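Local coordinates for fiber (Murine adenovirus 2, PDB 5NBH), which forms the distal part of the trimeric viral fibre, binds N-acetylglucosamine, and probably attaches the virus to its host cell, at residues A[92-97]-A[103-108]; A[136-141]-A[145-150]; A[68-73]-A[77-82]. One frame throughout, in Å; residues are numbered along the deposited sequence. Where two conformers were deposited one is given.

Interaction 1 (A[92-97]-A[103-108])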
ATOM      1  N   PRO A  92      15.414 -14.659   4.159  1.00 22.36           N
ATOM      2  CA  PRO A  92      15.335 -13.653   5.210  1.00 20.93           C
ATOM      3  C   PRO A  92      16.720 -13.200   5.669  1.00 19.13           C
ATOM      4  O   PRO A  92      17.688 -13.933   5.524  1.00 19.45           O
ATOM      5  CB  PRO A  92      14.583 -14.371   6.329  1.00 21.95           C
ATOM      6  CG  PRO A  92      14.896 -15.800   6.135  1.00 22.46           C
ATOM      7  CD  PRO A  92      15.018 -15.991   4.653  1.00 21.75           C
ATOM      8  N   MET A  93      16.775 -11.983   6.211  1.00 17.98           N
ATOM      9  CA  MET A  93      18.015 -11.346   6.644  1.00 16.67           C
ATOM     10  C   MET A  93      18.291 -11.696   8.104  1.00 16.39           C
ATOM     11  O   MET A  93      17.406 -11.608   8.948  1.00 14.43           O
ATOM     12  CB  MET A  93      17.870  -9.841   6.492  1.00 17.76           C
ATOM     13  CG  MET A  93      19.147  -9.104   6.690  1.00 17.73           C
ATOM     14  SD  MET A  93      18.894  -7.387   6.484  1.00 16.88           S
ATOM     15  CE  MET A  93      18.314  -7.294   4.771  1.00 16.09           C
ATOM     16  N   ARG A  94      19.529 -12.069   8.386  1.00 16.40           N
ATOM     17  CA  ARG A  94      19.940 -12.366   9.749  1.00 16.42           C
ATOM     18  C   ARG A  94      20.321 -11.063  10.446  1.00 15.07           C
ATOM     19  O   ARG A  94      21.131 -10.270   9.895  1.00 15.61           O
ATOM     20  CB  ARG A  94      21.148 -13.300   9.686  0.50 17.70           C
ATOM     21  CG  ARG A  94      21.588 -13.820  11.033  0.50 18.72           C
ATOM     22  CD  ARG A  94      20.423 -14.526  11.669  0.50 19.13           C
ATOM     23  NE  ARG A  94      20.872 -15.583  12.534  0.50 20.21           N
ATOM     24  CZ  ARG A  94      20.082 -16.532  12.978  0.50 20.10           C
ATOM     25  NH1 ARG A  94      18.796 -16.522  12.655  0.50 20.66           N
ATOM     26  NH2 ARG A  94      20.587 -17.464  13.754  0.50 20.76           N
ATOM     27  N   LEU A  95      19.678 -10.810  11.601  1.00 13.52           N
ATOM     28  CA  LEU A  95      19.878  -9.624  12.410  1.00 12.70           C
ATOM     29  C   LEU A  95      20.323 -10.023  13.805  1.00 12.73           C
ATOM     30  O   LEU A  95      19.865 -11.014  14.337  1.00 13.91           O
ATOM     31  CB  LEU A  95      18.590  -8.807  12.533  1.00 12.79           C
ATOM     32  CG  LEU A  95      18.024  -8.327  11.199  1.00 13.29           C
ATOM     33  CD1 LEU A  95      16.715  -7.635  11.405  1.00 13.38           C
ATOM     34  CD2 LEU A  95      19.011  -7.419  10.521  1.00 13.58           C
ATOM     35  N   ARG A  96      21.217  -9.239  14.365  1.00 12.39           N
ATOM     36  CA  ARG A  96      21.655  -9.422  15.761  1.00 12.36           C
ATOM     37  C   ARG A  96      21.098  -8.306  16.635  1.00 11.70           C
ATOM     38  O   ARG A  96      21.093  -7.123  16.232  1.00 12.90           O
ATOM     39  CB  ARG A  96      23.171  -9.401  15.813  1.00 13.01           C
ATOM     40  CG  ARG A  96      23.741  -9.706  17.177  1.00 13.53           C
ATOM     41  CD  ARG A  96      25.243  -9.831  17.128  1.00 14.84           C
ATOM     42  NE  ARG A  96      25.790 -10.246  18.418  1.00 15.97           N
ATOM     43  CZ  ARG A  96      27.054 -10.586  18.649  1.00 17.60           C
ATOM     44  NH1 ARG A  96      27.968 -10.528  17.680  1.00 18.56           N
ATOM     45  NH2 ARG A  96      27.418 -10.944  19.874  1.00 17.59           N
ATOM     46  N   ASN A  97      20.660  -8.665  17.846  1.00 12.07           N
ATOM     47  CA  ASN A  97      20.241  -7.703  18.842  1.00 12.28           C
ATOM     48  C   ASN A  97      21.465  -7.078  19.512  1.00 12.64           C
ATOM     49  O   ASN A  97      21.952  -7.575  20.559  1.00 12.23           O
ATOM     50  CB  ASN A  97      19.350  -8.367  19.894  1.00 13.17           C
ATOM     51  CG  ASN A  97      19.002  -7.434  21.039  1.00 13.72           C
ATOM     52  OD1 ASN A  97      19.106  -6.200  20.930  1.00 14.84           O
ATOM     53  ND2 ASN A  97      18.605  -8.022  22.170  1.00 15.54           N
ATOM     54  N   TYR A 103      19.594 -13.348  18.117  1.00 13.09           N
ATOM     55  CA  TYR A 103      19.438 -13.118  16.668  1.00 13.11           C
ATOM     56  C   TYR A 103      17.979 -13.299  16.221  1.00 13.39           C
ATOM     57  O   TYR A 103      17.175 -13.900  16.923  1.00 13.33           O
ATOM     58  CB  TYR A 103      20.328 -14.078  15.891  1.00 13.93           C
ATOM     59  CG  TYR A 103      21.809 -13.906  16.165  1.00 14.88           C
ATOM     60  CD1 TYR A 103      22.395 -14.462  17.314  1.00 16.27           C
ATOM     61  CD2 TYR A 103      22.610 -13.139  15.328  1.00 15.00           C
ATOM     62  CE1 TYR A 103      23.758 -14.302  17.569  1.00 17.43           C
ATOM     63  CE2 TYR A 103      23.973 -12.962  15.590  1.00 16.23           C
ATOM     64  CZ  TYR A 103      24.536 -13.547  16.698  1.00 16.93           C
ATOM     65  OH  TYR A 103      25.875 -13.369  16.957  1.00 18.44           O
ATOM     66  N   ALA A 104      17.676 -12.765  15.041  1.00 12.77           N
ATOM     67  CA  ALA A 104      16.383 -12.942  14.388  1.00 13.06           C
ATOM     68  C   ALA A 104      16.583 -13.041  12.874  1.00 14.38           C
ATOM     69  O   ALA A 104      17.587 -12.585  12.342  1.00 14.46           O
ATOM     70  CB  ALA A 104      15.467 -11.799  14.719  1.00 12.71           C
ATOM     71  N   ASP A 105      15.603 -13.639  12.208  1.00 15.48           N
ATOM     72  CA  ASP A 105      15.517 -13.642  10.739  1.00 16.57           C
ATOM     73  C   ASP A 105      14.390 -12.698  10.369  1.00 15.38           C
ATOM     74  O   ASP A 105      13.330 -12.729  11.000  1.00 16.07           O
ATOM     75  CB  ASP A 105      15.148 -15.019  10.234  1.00 19.10           C
ATOM     76  CG  ASP A 105      16.349 -15.951  10.137  1.00 24.47           C
ATOM     77  OD1 ASP A 105      17.487 -15.503  10.348  1.00 25.89           O
ATOM     78  OD2 ASP A 105      16.132 -17.135   9.822  1.00 29.86           O
ATOM     79  N   ALA A 106      14.606 -11.861   9.368  1.00 13.77           N
ATOM     80  CA  ALA A 106      13.609 -10.881   9.009  1.00 13.12           C
ATOM     81  C   ALA A 106      13.338 -10.894   7.497  1.00 12.86           C
ATOM     82  O   ALA A 106      14.266 -10.928   6.705  1.00 13.22           O
ATOM     83  CB  ALA A 106      14.057  -9.506   9.478  1.00 13.31           C
ATOM     84  N   HIS A 107      12.059 -10.895   7.143  1.00 13.03           N
ATOM     85  CA  HIS A 107      11.617 -10.624   5.769  1.00 13.90           C
ATOM     86  C   HIS A 107      11.209  -9.172   5.741  1.00 11.79           C
ATOM     87  O   HIS A 107      10.478  -8.721   6.617  1.00 11.16           O
ATOM     88  CB  HIS A 107      10.439 -11.491   5.379  1.00 15.45           C
ATOM     89  CG  HIS A 107      10.730 -12.968   5.382  1.00 19.19           C
ATOM     90  ND1 HIS A 107      11.233 -13.635   4.288  1.00 20.73           N
ATOM     91  CD2 HIS A 107      10.526 -13.907   6.334  1.00 21.86           C
ATOM     92  CE1 HIS A 107      11.365 -14.914   4.576  1.00 22.07           C
ATOM     93  NE2 HIS A 107      10.953 -15.107   5.816  1.00 23.24           N
ATOM     94  N   ILE A 108      11.708  -8.429   4.769  1.00 11.24           N
ATOM     95  CA  ILE A 108      11.487  -6.989   4.695  1.00 11.27           C
ATOM     96  C   ILE A 108      11.007  -6.578   3.314  1.00 11.49           C
ATOM     97  O   ILE A 108      11.603  -7.008   2.303  1.00 10.95           O
ATOM     98  CB  ILE A 108      12.799  -6.243   4.966  1.00 11.24           C
ATOM     99  CG1 ILE A 108      13.337  -6.605   6.361  1.00 12.10           C
ATOM    100  CG2 ILE A 108      12.602  -4.747   4.930  1.00 11.68           C
ATOM    101  CD1 ILE A 108      14.809  -6.320   6.499  1.00 12.75           C
TER
HETATM  102  O   HOH W   1      18.801 -15.552   7.747  1.00 29.90           O
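A bend at chi2 (57°) swings the Arg94 chain, which leaves CA opposite the amide nitrogen (chi1 -173°), over the neighbouring strand to Asp105, whose CG stands beside its own N. Arg94 has two conformers. In the one described here NH1 meets Asp105 OD1 at 2.8 Å in a salt bridge, coming from above the carboxylate plane, while CB of Tyr103 lies over one guanidinium face; Glu126 takes NH2 and probably shares the charge. Arg96 runs extended beside Tyr103, its CG 4.1 Å from the ring centroid in an off-centre CH-pi contact; its NE donates to Tyr100 O.

These pairs line one face of the beta hairpin formed by strands 83-96 and 103-113 in the head. Antiparallel backbone bonds join Met93 to Ala106 and Leu95 to Ala104, both ways in each pair. Long polar side chains suit this more open face. The other face is apolar and buried: Leu95 CD1 packs on Ala106 CB at 3.8 Å, the small alanine leaving room for the leucine branch, and Met93 CE reaches Ile108 CD1 at 4.0 Å. Just before Met93, Pro92 lays CB over the His107 ring, 3.8 Å from its centroid, a CH-pi contact.

Interaction 2 (A[136-141]-A[145-150])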
ATOM      1  N   GLU A 136      18.839  -3.231  13.747  1.00 11.75           N
ATOM      2  CA  GLU A 136      19.361  -2.091  12.989  1.00 12.34           C
ATOM      3  C   GLU A 136      19.537  -2.499  11.549  1.00 11.80           C
ATOM      4  O   GLU A 136      20.208  -3.496  11.270  1.00 11.86           O
ATOM      5  CB  GLU A 136      20.699  -1.630  13.582  1.00 13.97           C
ATOM      6  CG  GLU A 136      21.276  -0.347  13.000  1.00 15.72           C
ATOM      7  CD  GLU A 136      22.604   0.023  13.669  1.00 17.14           C
ATOM      8  OE1 GLU A 136      22.642   0.882  14.557  1.00 19.63           O
ATOM      9  OE2 GLU A 136      23.612  -0.547  13.255  1.00 20.33           O
ATOM     10  N   LEU A 137      18.905  -1.768  10.631  1.00 11.29           N
ATOM     11  CA  LEU A 137      19.153  -1.915   9.177  1.00 11.62           C
ATOM     12  C   LEU A 137      19.923  -0.715   8.650  1.00 11.35           C
ATOM     13  O   LEU A 137      19.542   0.401   8.890  1.00 11.93           O
ATOM     14  CB  LEU A 137      17.814  -2.000   8.413  1.00 12.44           C
ATOM     15  CG  LEU A 137      16.873  -3.120   8.847  1.00 14.19           C
ATOM     16  CD1 LEU A 137      15.490  -2.984   8.192  1.00 14.46           C
ATOM     17  CD2 LEU A 137      17.525  -4.451   8.535  1.00 14.74           C
ATOM     18  N   GLN A 138      21.013  -0.976   7.939  1.00 11.45           N
ATOM     19  CA  GLN A 138      21.886   0.046   7.388  0.50 12.06           C
ATOM     20  C   GLN A 138      21.800  -0.014   5.866  1.00 11.64           C
ATOM     21  O   GLN A 138      21.815  -1.104   5.305  1.00 12.73           O
ATOM     22  CB  GLN A 138      23.321  -0.251   7.819  0.50 12.94           C
ATOM     23  CG  GLN A 138      24.345   0.804   7.475  0.50 13.86           C
ATOM     24  CD  GLN A 138      25.749   0.376   7.856  0.50 14.78           C
ATOM     25  OE1 GLN A 138      26.710   1.036   7.492  0.50 16.95           O
ATOM     26  NE2 GLN A 138      25.872  -0.734   8.578  0.50 15.33           N
ATOM     27  N   PHE A 139      21.746   1.146   5.245  1.00 11.88           N
ATOM     28  CA  PHE A 139      21.681   1.279   3.807  1.00 11.97           C
ATOM     29  C   PHE A 139      22.676   2.343   3.384  1.00 12.50           C
ATOM     30  O   PHE A 139      22.786   3.407   4.025  1.00 12.75           O
ATOM     31  CB  PHE A 139      20.282   1.736   3.370  1.00 11.24           C
ATOM     32  CG  PHE A 139      19.180   0.840   3.831  1.00 11.18           C
ATOM     33  CD1 PHE A 139      18.595   1.033   5.079  1.00 10.67           C
ATOM     34  CD2 PHE A 139      18.688  -0.177   3.019  1.00 11.25           C
ATOM     35  CE1 PHE A 139      17.579   0.216   5.519  1.00 11.16           C
ATOM     36  CE2 PHE A 139      17.660  -1.004   3.449  1.00 12.00           C
ATOM     37  CZ  PHE A 139      17.106  -0.812   4.705  1.00 11.50           C
ATOM     38  N   ASP A 140      23.311   2.122   2.239  1.00 13.34           N
ATOM     39  CA  ASP A 140      24.192   3.147   1.684  1.00 14.61           C
ATOM     40  C   ASP A 140      23.463   4.485   1.548  1.00 14.35           C
ATOM     41  O   ASP A 140      22.396   4.555   0.977  1.00 13.93           O
ATOM     42  CB  ASP A 140      24.774   2.673   0.336  1.00 16.45           C
ATOM     43  CG  ASP A 140      25.856   3.618  -0.165  1.00 19.05           C
ATOM     44  OD1 ASP A 140      25.530   4.725  -0.612  1.00 19.14           O
ATOM     45  OD2 ASP A 140      27.041   3.254  -0.039  1.00 24.29           O
ATOM     46  N   GLY A 141      24.035   5.556   2.082  1.00 13.92           N
ATOM     47  CA  GLY A 141      23.353   6.832   2.143  1.00 14.63           C
ATOM     48  C   GLY A 141      23.155   7.551   0.820  1.00 15.37           C
ATOM     49  O   GLY A 141      22.385   8.499   0.777  1.00 15.64           O
ATOM     50  N   SER A 145      21.491   0.949  -1.230  1.00 15.84           N
ATOM     51  CA  SER A 145      21.735  -0.474  -1.115  1.00 16.74           C
ATOM     52  C   SER A 145      21.864  -0.947   0.339  1.00 15.06           C
ATOM     53  O   SER A 145      22.621  -0.370   1.094  1.00 14.65           O
ATOM     54  CB  SER A 145      23.040  -0.860  -1.830  1.00 20.07           C
ATOM     55  OG  SER A 145      22.924  -0.584  -3.211  1.00 25.23           O
ATOM     56  N   CYS A 146      21.209  -2.046   0.670  1.00 13.99           N
ATOM     57  CA  CYS A 146      21.271  -2.578   2.048  1.00 14.60           C
ATOM     58  C   CYS A 146      22.658  -3.161   2.336  1.00 15.05           C
ATOM     59  O   CYS A 146      23.197  -3.953   1.538  1.00 15.24           O
ATOM     60  CB  CYS A 146      20.189  -3.603   2.283  1.00 14.28           C
ATOM     61  SG  CYS A 146      20.041  -4.108   4.011  1.00 15.81           S
ATOM     62  N   LEU A 147      23.273  -2.667   3.413  1.00 15.08           N
ATOM     63  CA  LEU A 147      24.579  -3.142   3.884  1.00 16.64           C
ATOM     64  C   LEU A 147      24.486  -4.271   4.890  1.00 16.37           C
ATOM     65  O   LEU A 147      25.467  -4.991   5.098  1.00 17.57           O
ATOM     66  CB  LEU A 147      25.359  -1.980   4.494  1.00 17.92           C
ATOM     67  CG  LEU A 147      25.551  -0.781   3.552  1.00 19.53           C
ATOM     68  CD1 LEU A 147      26.147   0.391   4.308  1.00 20.32           C
ATOM     69  CD2 LEU A 147      26.417  -1.161   2.353  1.00 22.05           C
ATOM     70  N   THR A 148      23.329  -4.410   5.547  1.00 14.76           N
ATOM     71  CA  THR A 148      23.120  -5.397   6.633  1.00 13.70           C
ATOM     72  C   THR A 148      22.905  -6.811   6.114  1.00 14.45           C
ATOM     73  O   THR A 148      23.292  -7.792   6.735  1.00 13.42           O
ATOM     74  CB  THR A 148      21.920  -5.000   7.502  1.00 13.52           C
ATOM     75  OG1 THR A 148      22.049  -3.638   7.896  1.00 13.15           O
ATOM     76  CG2 THR A 148      21.785  -5.891   8.710  1.00 13.98           C
ATOM     77  N   GLY A 149      22.280  -6.909   4.940  1.00 14.50           N
ATOM     78  CA  GLY A 149      21.992  -8.187   4.338  1.00 15.27           C
ATOM     79  C   GLY A 149      21.538  -7.968   2.907  1.00 15.52           C
ATOM     80  O   GLY A 149      21.486  -6.833   2.444  1.00 16.20           O
ATOM     81  N   ARG A 150      21.147  -9.042   2.254  1.00 15.27           N
ATOM     82  CA  ARG A 150      20.804  -8.964   0.839  0.50 16.02           C
ATOM     83  C   ARG A 150      19.343  -8.516   0.641  1.00 14.82           C
ATOM     84  O   ARG A 150      18.424  -9.115   1.190  1.00 14.61           O
ATOM     85  CB  ARG A 150      21.068 -10.301   0.138  0.50 17.35           C
ATOM     86  CG  ARG A 150      20.803 -10.283  -1.373  0.50 18.91           C
ATOM     87  CD  ARG A 150      21.345 -11.535  -2.076  0.50 20.34           C
ATOM     88  NE  ARG A 150      20.545 -11.894  -3.254  0.50 22.50           N
ATOM     89  CZ  ARG A 150      19.961 -13.082  -3.430  0.50 22.91           C
ATOM     90  NH1 ARG A 150      20.102 -14.038  -2.530  0.50 22.73           N
ATOM     91  NH2 ARG A 150      19.244 -13.317  -4.511  0.50 24.08           N
TER
HETATM   92  O   HOH W   2      24.252  -3.341   9.405  1.00 26.62           O
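A side-chain hydroxyl takes the place of a backbone carbonyl here: Gln138 N donates to Thr148 OG1 at 2.9 Å, nearly straight at 162°. Thr148 has its OG1 beside its own backbone N (chi1 -50°), which turns the hydroxyl to the strand and leaves CG2 near Glu136 O. The other two bonds are ordinary backbone ones, from Leu147 N to Gln138 O and from Asp140 N to Ser145 O. Together they lay residues 145-148 alongside 136-140, with a single bridge at Phe139 and Cys146. The loop after strand 131-140 thus doubles back along it, and also packs on Met93 and Leu95 of strand 83-96.

Phe139 and Cys146 meet on the inner side. Phe139 CE2 is 3.8 Å from Cys146 CB, and the sulfur stands obliquely, 4.5 Å from the ring centroid, in a sulfur-aromatic contact. A small, polarisable thiol suits a place beside an aromatic ring, which Phe209 of the adjoining strand 208-217 also meets. On the outer side Gln138, modelled in two conformers, crosses Leu147 in one of them: its flexible methylene chain and amide lie across the leucine, OE1 touching CD1 and making a weak hydrogen bond to Asn208.

The threonine hydroxyl accepts a backbone N-H and also meets a water, 2.7 Å from Thr148 OG1, so the loop is held to the strand by a polar link where regular strand pairing is absent; in that one conformer the Gln138 amide may reach the same water.

Interaction 3 (A[68-73]-A[77-82])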
ATOM      1  N   GLN A  68      -0.657  10.048 -15.354  1.00 17.42           N
ATOM      2  CA  GLN A  68      -0.457   8.587 -15.218  1.00 16.61           C
ATOM      3  C   GLN A  68       0.825   8.130 -15.917  1.00 16.96           C
ATOM      4  O   GLN A  68       1.545   7.242 -15.406  1.00 16.88           O
ATOM      5  CB  GLN A  68      -1.651   7.865 -15.813  1.00 16.53           C
ATOM      6  CG  GLN A  68      -2.945   8.172 -15.077  1.00 16.79           C
ATOM      7  CD  GLN A  68      -4.131   7.373 -15.516  1.00 17.64           C
ATOM      8  OE1 GLN A  68      -4.038   6.202 -15.892  1.00 18.10           O
ATOM      9  NE2 GLN A  68      -5.305   7.998 -15.416  1.00 19.42           N
ATOM     10  N   LEU A  69       1.109   8.749 -17.067  1.00 16.40           N
ATOM     11  CA  LEU A  69       2.306   8.425 -17.875  1.00 17.05           C
ATOM     12  C   LEU A  69       3.090   9.684 -18.197  1.00 17.83           C
ATOM     13  O   LEU A  69       2.559  10.793 -18.157  1.00 18.31           O
ATOM     14  CB  LEU A  69       1.908   7.681 -19.152  1.00 17.52           C
ATOM     15  CG  LEU A  69       1.296   6.293 -18.938  1.00 17.14           C
ATOM     16  CD1 LEU A  69       0.082   6.092 -19.807  1.00 19.00           C
ATOM     17  CD2 LEU A  69       2.303   5.190 -19.215  1.00 18.25           C
ATOM     18  N   ARG A  70       4.382   9.501 -18.470  1.00 18.09           N
ATOM     19  CA  ARG A  70       5.295  10.609 -18.701  1.00 18.91           C
ATOM     20  C   ARG A  70       6.491  10.151 -19.523  1.00 19.27           C
ATOM     21  O   ARG A  70       6.691   8.959 -19.735  1.00 17.61           O
ATOM     22  CB  ARG A  70       5.800  11.187 -17.379  1.00 19.59           C
ATOM     23  CG  ARG A  70       6.646  10.236 -16.555  1.00 21.07           C
ATOM     24  CD  ARG A  70       7.001  10.809 -15.202  1.00 24.21           C
ATOM     25  NE  ARG A  70       8.076  11.780 -15.361  1.00 27.26           N
ATOM     26  CZ  ARG A  70       9.374  11.504 -15.279  1.00 27.87           C
ATOM     27  NH1 ARG A  70       9.819  10.280 -14.988  1.00 29.89           N
ATOM     28  NH2 ARG A  70      10.241  12.491 -15.452  1.00 30.71           N
ATOM     29  N   VAL A  71       7.283  11.125 -19.961  1.00 21.32           N
ATOM     30  CA  VAL A  71       8.529  10.862 -20.665  1.00 23.09           C
ATOM     31  C   VAL A  71       9.703  11.132 -19.735  1.00 25.09           C
ATOM     32  O   VAL A  71       9.800  12.205 -19.123  1.00 26.63           O
ATOM     33  CB  VAL A  71       8.631  11.723 -21.926  1.00 25.09           C
ATOM     34  CG1 VAL A  71       9.991  11.541 -22.616  1.00 26.78           C
ATOM     35  CG2 VAL A  71       7.523  11.357 -22.887  1.00 26.36           C
ATOM     36  N   SER A  72      10.592  10.147 -19.638  1.00 26.27           N
ATOM     37  CA  SER A  72      11.780  10.202 -18.788  1.00 28.97           C
ATOM     38  C   SER A  72      13.015   9.907 -19.634  1.00 29.02           C
ATOM     39  O   SER A  72      13.206   8.767 -20.086  1.00 26.78           O
ATOM     40  CB  SER A  72      11.648   9.164 -17.668  1.00 31.32           C
ATOM     41  OG  SER A  72      12.779   9.171 -16.817  1.00 32.80           O
ATOM     42  N   GLY A  73      13.842  10.935 -19.868  1.00 29.64           N
ATOM     43  CA  GLY A  73      15.029  10.806 -20.723  1.00 29.29           C
ATOM     44  C   GLY A  73      14.720  10.229 -22.099  1.00 27.91           C
ATOM     45  O   GLY A  73      15.454   9.374 -22.596  1.00 29.39           O
ATOM     46  N   ALA A  77       7.384   6.290 -19.351  1.00 13.90           N
ATOM     47  CA  ALA A  77       7.431   5.907 -17.953  1.00 14.16           C
ATOM     48  C   ALA A  77       6.095   6.200 -17.277  1.00 14.26           C
ATOM     49  O   ALA A  77       5.177   6.808 -17.851  1.00 13.39           O
ATOM     50  CB  ALA A  77       8.566   6.657 -17.272  1.00 14.93           C
ATOM     51  N   LEU A  78       5.965   5.711 -16.047  1.00 14.48           N
ATOM     52  CA  LEU A  78       4.817   6.047 -15.220  1.00 14.33           C
ATOM     53  C   LEU A  78       5.081   7.309 -14.377  1.00 14.20           C
ATOM     54  O   LEU A  78       6.206   7.580 -13.954  1.00 13.75           O
ATOM     55  CB  LEU A  78       4.493   4.871 -14.282  1.00 14.37           C
ATOM     56  CG  LEU A  78       4.292   3.493 -14.931  1.00 15.94           C
ATOM     57  CD1 LEU A  78       3.832   2.459 -13.882  1.00 15.07           C
ATOM     58  CD2 LEU A  78       3.326   3.524 -16.078  1.00 16.97           C
ATOM     59  N   THR A  79       4.017   8.033 -14.072  1.00 14.86           N
ATOM     60  CA  THR A  79       4.118   9.196 -13.210  1.00 16.38           C
ATOM     61  C   THR A  79       4.292   8.738 -11.738  1.00 15.75           C
ATOM     62  O   THR A  79       5.066   9.334 -10.962  1.00 15.83           O
ATOM     63  CB  THR A  79       2.886  10.100 -13.421  1.00 19.03           C
ATOM     64  OG1 THR A  79       2.881  10.525 -14.800  1.00 23.01           O
ATOM     65  CG2 THR A  79       2.942  11.323 -12.563  1.00 20.63           C
ATOM     66  N   SER A  80       3.646   7.636 -11.388  1.00 14.80           N
ATOM     67  CA  SER A  80       3.719   7.094 -10.007  1.00 14.68           C
ATOM     68  C   SER A  80       3.939   5.581 -10.042  1.00 13.31           C
ATOM     69  O   SER A  80       3.004   4.823  -9.742  1.00 13.77           O
ATOM     70  CB  SER A  80       2.414   7.429  -9.264  1.00 15.97           C
ATOM     71  OG  SER A  80       2.117   8.821  -9.341  1.00 17.49           O
ATOM     72  N   PRO A  81       5.138   5.134 -10.479  1.00 12.79           N
ATOM     73  CA  PRO A  81       5.408   3.694 -10.548  1.00 11.88           C
ATOM     74  C   PRO A  81       5.535   3.082  -9.169  1.00 12.32           C
ATOM     75  O   PRO A  81       5.938   3.778  -8.242  1.00 12.39           O
ATOM     76  CB  PRO A  81       6.750   3.629 -11.232  1.00 12.50           C
ATOM     77  CG  PRO A  81       7.414   4.943 -10.883  1.00 12.58           C
ATOM     78  CD  PRO A  81       6.306   5.927 -10.917  1.00 12.64           C
ATOM     79  N   VAL A  82       5.200   1.811  -9.055  1.00 11.54           N
ATOM     80  CA  VAL A  82       5.440   1.042  -7.831  1.00 12.49           C
ATOM     81  C   VAL A  82       6.809   0.405  -7.953  1.00 13.22           C
ATOM     82  O   VAL A  82       7.130  -0.245  -8.984  1.00 12.65           O
ATOM     83  CB  VAL A  82       4.359  -0.014  -7.601  1.00 12.74           C
ATOM     84  CG1 VAL A  82       4.706  -0.848  -6.380  1.00 13.38           C
ATOM     85  CG2 VAL A  82       3.001   0.651  -7.458  1.00 13.88           C
TER
HETATM   86  O   HOH W   3       1.211   6.446 -12.739  1.00 11.52           O
HETATM   87  O   HOH W   4       8.863   7.668 -13.583  1.00 23.95           O
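Ala77 and Arg70 face each other as the hydrogen-bonded pair of a short antiparallel beta hairpin, strands 69-72 and 75-78, which lies between the N-terminal part of the chain and the head. Ala77 N-H donates to Arg70 O, the N and O 2.8 Å apart, and Arg70 N-H to Ala77 O, N to O 2.9 Å. Ala77 CB packs at 4.0 Å on Ser72 CB; such a small side chain fits a place also closed by Gln68 of the third subunit.

Arg70 holds CG between its backbone N and carbonyl carbon (chi1 65°), a turn that sends the chain across the strand: Arg70 CD lies 3.6 Å from Leu78 O and close to Thr79 CA. The aliphatic part of the arginine thus packs on backbone, while NH1 reaches a water that also bonds to Leu78 O.

Thr79 comes just after the strand, where the chain turns. Its OG1 goes to Ser66 O, so the hydroxyl ties this turn to the chain ahead of the hairpin, while the backbone of Thr79 hydrogen-bonds to the second subunit, joining the hairpin to the trimer. Thr79 N donates to Gln68 O at 2.9 Å, straight at 171° yet from above the carbonyl plane; a water donating to the same Gln68 O at 2.8 Å also accepts from Ser80 N.

Along the chain interaction 3 comes first, then interaction 1, then interaction 2. Interaction 3 lies apart, its centre about 34 Å from that of interaction 1 and about 27 Å from that of interaction 2, in a hairpin that meets both other subunits. Strand 83-96 follows strand 75-78 and carries the chain into the head. There interactions 1 and 2 have centres 12 Å apart: Ile108 on Leu137 joins two sheets, while Met93 and Leu95 pack on the loop 145-150. The N-acetylglucosamine site draws on Asn97 at the end of 92-97, Glu102 just before 103-108, and Thr130, Thr132 and Gln133 around the start of strand 131-140, so it lies in the head, far from the intersubunit hairpin.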